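Local coordinates for ribosome maturation protein SDO1 homolog (Methanothermobacter thermautotrophicus, PDB 2WBM) that probably takes part in ribosome maturation as an archaeal SBDS-family protein that binds the ribosome and RNA and is conformationally flexible, at residues K120-K123 with I124-I128; P159-T162 with V163-V167; Y235-L238 with S239-T242. One frame throughout, in Å; residues are numbered along the deposited sequence. Where two conformers were deposited one is given.

Contact 1 (K120-K123 with I124-I128); sequences KRLK and IINKI
Ile124 N donates to Lys120 O at 2.8 Å, and the same i to i+4 step is repeated by Ile125 to Arg121, Asn126 to Leu122 and Lys127 to Lys123: a regular alpha-helical ladder inside the long helix 110-131. Around these backbone bonds, charged side chains find partners nearby. In the conformer described, one of two deposited, Arg121 forms salt bridges with Glu118, one turn earlier, and with Glu147 of helix 143-152, while Lys123 pairs with Asp119 and Lys127 with Glu131. In that same conformer the Arg121 guanidinium lies alongside Ile125, its NH1 3.5 Å from the methyl CD1, which meets the group obliquely. The Arg121 chain runs straight to CD, then bends at chi3 (77°), and the bend turns the guanidinium toward the Ile125 side. On the solvent-facing side, Leu122 slants across Asn126, with CD1 3.8 Å from ND2. Ile125 also packs on Pro143 and Met150, and Ile124 on Gln166 of helix 163-174, so two neighbouring isoleucines serve two different helices. Ile124 keeps its longer branch beside its own backbone N, where CG1 rests 3.2 Å from Lys120 O.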
# COMPACT_ATOMS: atom_id res chain seq x y z
N LYS A 120 7.31 0.49 -5.41
CA LYS A 120 5.93 0.07 -5.58
C LYS A 120 5.81 -1.32 -6.20
O LYS A 120 4.95 -2.09 -5.79
CB LYS A 120 5.11 1.11 -6.35
CG LYS A 120 4.92 2.37 -5.50
CD LYS A 120 3.89 3.30 -6.03
CE LYS A 120 3.62 4.45 -5.05
NZ LYS A 120 4.76 5.43 -5.01
N ARG A 121 6.70 -1.64 -7.14
CA ARG A 121 6.73 -2.97 -7.76
C ARG A 121 6.83 -4.05 -6.69
O ARG A 121 6.06 -5.01 -6.66
CB ARG A 121 7.90 -3.07 -8.75
CG ARG A 121 7.96 -4.37 -9.55
CD ARG A 121 9.22 -4.44 -10.42
NE ARG A 121 10.40 -4.77 -9.63
CZ ARG A 121 10.78 -6.01 -9.32
NH1 ARG A 121 10.08 -7.05 -9.76
NH2 ARG A 121 11.86 -6.21 -8.59
N LEU A 122 7.80 -3.89 -5.78
CA LEU A 122 7.99 -4.89 -4.73
C LEU A 122 6.79 -4.96 -3.79
O LEU A 122 6.35 -6.05 -3.42
CB LEU A 122 9.29 -4.64 -3.94
CG LEU A 122 9.57 -5.64 -2.80
CD1 LEU A 122 9.76 -7.09 -3.30
CD2 LEU A 122 10.76 -5.22 -1.93
N LYS A 123 6.23 -3.80 -3.43
CA LYS A 123 5.08 -3.77 -2.52
C LYS A 123 3.85 -4.42 -3.16
O LYS A 123 3.10 -5.13 -2.48
CB LYS A 123 4.78 -2.33 -2.07
CG LYS A 123 5.83 -1.80 -1.13
CD LYS A 123 5.63 -0.33 -0.82
CE LYS A 123 6.60 0.11 0.27
NZ LYS A 123 6.76 1.59 0.28
N ILE A 124 3.67 -4.19 -4.46
CA ILE A 124 2.56 -4.80 -5.20
C ILE A 124 2.72 -6.33 -5.24
O ILE A 124 1.76 -7.06 -4.99
CB ILE A 124 2.44 -4.24 -6.65
CG1 ILE A 124 1.92 -2.79 -6.63
CG2 ILE A 124 1.51 -5.11 -7.51
CD1 ILE A 124 2.29 -2.00 -7.94
N ILE A 125 3.93 -6.80 -5.57
CA ILE A 125 4.18 -8.24 -5.60
C ILE A 125 3.83 -8.84 -4.23
O ILE A 125 3.15 -9.87 -4.14
CB ILE A 125 5.65 -8.56 -5.96
CG1 ILE A 125 5.92 -8.22 -7.44
CG2 ILE A 125 6.01 -10.03 -5.63
CD1 ILE A 125 7.40 -8.17 -7.84
N ASN A 126 4.31 -8.20 -3.17
CA ASN A 126 4.09 -8.73 -1.83
C ASN A 126 2.63 -8.73 -1.41
O ASN A 126 2.16 -9.70 -0.81
CB ASN A 126 4.97 -8.04 -0.80
CG ASN A 126 6.43 -8.47 -0.90
OD1 ASN A 126 6.73 -9.56 -1.40
ND2 ASN A 126 7.33 -7.62 -0.45
N LYS A 127 1.92 -7.66 -1.73
CA LYS A 127 0.52 -7.54 -1.35
C LYS A 127 -0.32 -8.57 -2.09
O LYS A 127 -1.18 -9.22 -1.49
CB LYS A 127 -0.01 -6.11 -1.62
CG LYS A 127 -1.50 -5.93 -1.31
CD LYS A 127 -1.81 -6.09 0.17
CE LYS A 127 -3.19 -5.56 0.52
NZ LYS A 127 -3.54 -5.92 1.92
N ILE A 128 -0.05 -8.76 -3.38
CA ILE A 128 -0.73 -9.82 -4.13
C ILE A 128 -0.41 -11.21 -3.57
O ILE A 128 -1.32 -12.01 -3.36
CB ILE A 128 -0.44 -9.75 -5.66
CG1 ILE A 128 -0.98 -8.44 -6.24
CG2 ILE A 128 -1.05 -10.98 -6.38
CD1 ILE A 128 -0.65 -8.20 -7.73

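Contact 2 (P159-T162 with V163-V167); sequences PFKT and VDEQV
Lys161 and Thr162 lead into helix 163-174 and meet its first turn, with Thr162 as the N-cap. Just before them, Asp158 OD2 accepts from the backbone N of both Phe160 and Lys161, bracing the approach, and the Phe160 ring packs on helix 45-52. At Lys161 the backbone O takes a hydrogen bond from Gln166 NE2 at 2.9 Å; the donor stands 41° out of the carbonyl plane, though the oxygen lies close to the plane of the glutamine amide. The same NE2 also donates to Asp158 O, so two loop carbonyls hold this amide. The Lys161 chain slants across the Glu165 carboxylate, with CB 3.7 Å from OE1, and a water accepts from Lys161 NZ and donates to Glu165 OE2, linking charges whose nearest atoms stay 5.0 Å apart. Thr162 follows. Its hydroxyl sits between backbone N and carbonyl carbon (chi1 64°), from where OG1 accepts from Glu165 N at 3.2 Å and caps an amide of the first turn. Thr162 O accepts from Gln166 N, starting the regular helical bonding. A second water accepts from Thr162 N and donates to Glu165 OE1, 2.7 Å away.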
# COMPACT_ATOMS: atom_id res chain seq x y z
N PRO A 159 4.92 4.93 -11.02
CA PRO A 159 5.68 5.45 -9.88
C PRO A 159 4.81 6.10 -8.78
O PRO A 159 5.21 6.12 -7.62
CB PRO A 159 6.57 6.53 -10.53
CG PRO A 159 5.79 6.94 -11.77
CD PRO A 159 5.24 5.64 -12.27
N PHE A 160 3.64 6.62 -9.15
CA PHE A 160 2.91 7.53 -8.25
C PHE A 160 1.62 6.96 -7.66
O PHE A 160 1.34 7.17 -6.47
CB PHE A 160 2.62 8.86 -8.96
CG PHE A 160 1.90 9.87 -8.10
CD1 PHE A 160 2.57 10.57 -7.10
CD2 PHE A 160 0.53 10.13 -8.29
CE1 PHE A 160 1.91 11.50 -6.29
CE2 PHE A 160 -0.14 11.06 -7.50
CZ PHE A 160 0.55 11.75 -6.49
N LYS A 161 0.82 6.29 -8.48
CA LYS A 161 -0.45 5.70 -8.03
C LYS A 161 -0.22 4.85 -6.79
O LYS A 161 0.79 4.15 -6.70
CB LYS A 161 -1.05 4.83 -9.13
CG LYS A 161 -1.53 5.62 -10.34
CD LYS A 161 -2.20 4.70 -11.34
CE LYS A 161 -2.50 5.42 -12.64
NZ LYS A 161 -2.99 4.45 -13.65
N THR A 162 -1.14 4.91 -5.84
CA THR A 162 -0.97 4.14 -4.60
C THR A 162 -0.85 2.64 -4.86
O THR A 162 -1.41 2.10 -5.83
CB THR A 162 -2.10 4.39 -3.62
OG1 THR A 162 -3.33 3.93 -4.18
CG2 THR A 162 -2.22 5.90 -3.28
N VAL A 163 -0.10 1.96 -4.00
CA VAL A 163 -0.01 0.50 -4.06
C VAL A 163 -1.40 -0.14 -4.06
O VAL A 163 -1.67 -1.04 -4.86
CB VAL A 163 0.88 -0.06 -2.93
CG1 VAL A 163 0.78 -1.57 -2.84
CG2 VAL A 163 2.32 0.35 -3.15
N ASP A 164 -2.28 0.34 -3.18
CA ASP A 164 -3.67 -0.15 -3.11
C ASP A 164 -4.39 -0.12 -4.45
O ASP A 164 -4.98 -1.13 -4.85
CB ASP A 164 -4.47 0.65 -2.07
CG ASP A 164 -4.18 0.22 -0.65
OD1 ASP A 164 -3.65 -0.90 -0.46
OD2 ASP A 164 -4.47 1.01 0.28
N GLU A 165 -4.35 1.02 -5.14
CA GLU A 165 -4.98 1.12 -6.45
C GLU A 165 -4.32 0.21 -7.48
O GLU A 165 -4.99 -0.45 -8.27
CB GLU A 165 -5.00 2.56 -6.96
CG GLU A 165 -5.91 2.74 -8.17
CD GLU A 165 -5.63 4.01 -8.97
OE1 GLU A 165 -4.72 4.78 -8.59
OE2 GLU A 165 -6.33 4.22 -9.98
N GLN A 166 -2.99 0.16 -7.47
CA GLN A 166 -2.29 -0.63 -8.46
C GLN A 166 -2.45 -2.13 -8.26
O GLN A 166 -2.43 -2.89 -9.23
CB GLN A 166 -0.82 -0.28 -8.51
CG GLN A 166 -0.55 1.17 -8.91
CD GLN A 166 0.87 1.34 -9.40
OE1 GLN A 166 1.26 0.75 -10.42
NE2 GLN A 166 1.65 2.16 -8.70
N VAL A 167 -2.59 -2.56 -7.01
CA VAL A 167 -2.77 -3.99 -6.74
C VAL A 167 -3.96 -4.52 -7.54
O VAL A 167 -3.86 -5.58 -8.18
CB VAL A 167 -2.94 -4.25 -5.23
CG1 VAL A 167 -3.65 -5.58 -4.97
CG2 VAL A 167 -1.57 -4.21 -4.55
O HOH W 1 -5.76 4.57 -12.73
O HOH W 2 -3.69 5.92 -6.33

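Contact 3 (Y235-L238 with S239-T242); sequences YQKL and SELT
Tyr235 and Ser239, one turn apart on helix 231-241 of the C-terminal domain, meet through their backbones, through ring and methylene, and through a shared water. Leaving the backbone from CB, the tyrosine side chain places CG anti to its own N (chi1 178°), which sends the ring along the helix toward Ser239. On the ring, CE2 comes 4.2 Å from Ser239 CB, and that carbon lies over one face, displaced toward the rim. At the tip, Tyr235 OH and Ser239 OG are joined by one water, 2.7 Å from the phenol oxygen and 2.6 Å from the serine oxygen. The serine can reach that water because its OG also points away from the backbone N, running in the same general direction as the ring. Beneath this bridge, Ser239 N donates to Tyr235 O in a nearly straight bond.

The next pair round the helix is polar but looser. Gln236 and Glu240 run side by side in the same direction, their amide and carboxylate planes 41° apart; the touch is between Gln236 CG and Glu240 OE2, at 3.6 Å. Lys237 slants across the same glutamate, and its NZ stays 4.2 Å from OE1, too far for a salt bridge, though the opposite charges probably still attract. Lys237 and Leu241 also pack on helix 196-206, while Leu238 and Thr242 face strand 181-191, so these residues join the helix to both.

Farther along, Leu238 O receives two donors from one residue. Thr242 N keeps the i to i+4 pattern, and the threonine hydroxyl adds a bond to the same oxygen. The two donors approach from opposite faces of the carbonyl plane, with Thr242 OG1 2.8 Å from Leu238 O.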
# COMPACT_ATOMS: atom_id res chain seq x y z
N TYR A 235 1.94 -21.01 9.25
CA TYR A 235 2.35 -22.28 9.80
C TYR A 235 3.80 -22.22 10.28
O TYR A 235 4.12 -22.68 11.39
CB TYR A 235 2.17 -23.43 8.80
CG TYR A 235 2.64 -24.74 9.40
CD1 TYR A 235 1.83 -25.43 10.31
CD2 TYR A 235 3.91 -25.24 9.12
CE1 TYR A 235 2.26 -26.61 10.90
CE2 TYR A 235 4.35 -26.43 9.72
CZ TYR A 235 3.52 -27.09 10.60
OH TYR A 235 3.93 -28.26 11.19
N GLN A 236 4.68 -21.66 9.46
CA GLN A 236 6.10 -21.58 9.80
C GLN A 236 6.34 -20.80 11.09
O GLN A 236 7.11 -21.24 11.94
CB GLN A 236 6.91 -20.98 8.65
CG GLN A 236 8.41 -21.21 8.75
CD GLN A 236 9.13 -20.84 7.47
OE1 GLN A 236 8.69 -19.96 6.72
NE2 GLN A 236 10.26 -21.51 7.21
N LYS A 237 5.67 -19.65 11.25
CA LYS A 237 5.86 -18.82 12.45
C LYS A 237 5.35 -19.51 13.70
O LYS A 237 5.99 -19.45 14.75
CB LYS A 237 5.22 -17.43 12.30
CG LYS A 237 5.95 -16.50 11.33
CD LYS A 237 7.32 -16.06 11.83
CE LYS A 237 8.12 -15.40 10.71
NZ LYS A 237 9.50 -15.02 11.13
N LEU A 238 4.20 -20.17 13.57
CA LEU A 238 3.60 -20.90 14.69
C LEU A 238 4.48 -22.09 15.09
O LEU A 238 4.70 -22.34 16.28
CB LEU A 238 2.19 -21.37 14.34
CG LEU A 238 1.07 -20.32 14.27
CD1 LEU A 238 -0.19 -20.96 13.69
CD2 LEU A 238 0.82 -19.70 15.64
N SER A 239 4.97 -22.82 14.10
CA SER A 239 5.84 -23.95 14.37
C SER A 239 7.13 -23.49 15.06
O SER A 239 7.59 -24.13 16.00
CB SER A 239 6.14 -24.74 13.10
OG SER A 239 7.03 -25.80 13.38
N GLU A 240 7.69 -22.37 14.61
CA GLU A 240 8.91 -21.83 15.23
C GLU A 240 8.66 -21.39 16.68
O GLU A 240 9.48 -21.66 17.57
CB GLU A 240 9.50 -20.69 14.39
CG GLU A 240 10.29 -21.19 13.18
CD GLU A 240 10.55 -20.11 12.13
OE1 GLU A 240 10.29 -18.92 12.38
OE2 GLU A 240 11.03 -20.47 11.03
N LEU A 241 7.53 -20.73 16.90
CA LEU A 241 7.12 -20.31 18.24
C LEU A 241 7.01 -21.47 19.22
O LEU A 241 7.55 -21.41 20.34
CB LEU A 241 5.79 -19.57 18.16
CG LEU A 241 5.26 -19.04 19.49
CD1 LEU A 241 6.09 -17.83 19.98
CD2 LEU A 241 3.79 -18.70 19.37
N THR A 242 6.31 -22.52 18.79
CA THR A 242 5.91 -23.62 19.66
C THR A 242 6.93 -24.76 19.59
O THR A 242 6.72 -25.82 20.17
CB THR A 242 4.54 -24.19 19.23
OG1 THR A 242 4.61 -24.63 17.87
CG2 THR A 242 3.42 -23.15 19.40
O HOH W 3 6.31 -28.10 12.48

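In the fold
Each of the three contacts joins directly adjoining segments, so none closes a long loop, and they follow one another along the chain without nesting or crossing. Contact 1 lies within helix 110-131. After helix 143-152 the chain returns to that helix in contact 2, where helix 163-174 begins. These two touch: Lys120 NZ probably donates to Pro159 O, Lys120 CD packs against Lys161 O, and Lys127 packs on Val167, tying helix 110-131 to helix 163-174. Contact 3 stands apart in the C-terminal domain, its nearest atoms about 13 Å from contact 1 and about 21 Å from contact 2, and follows helix 231-241 there.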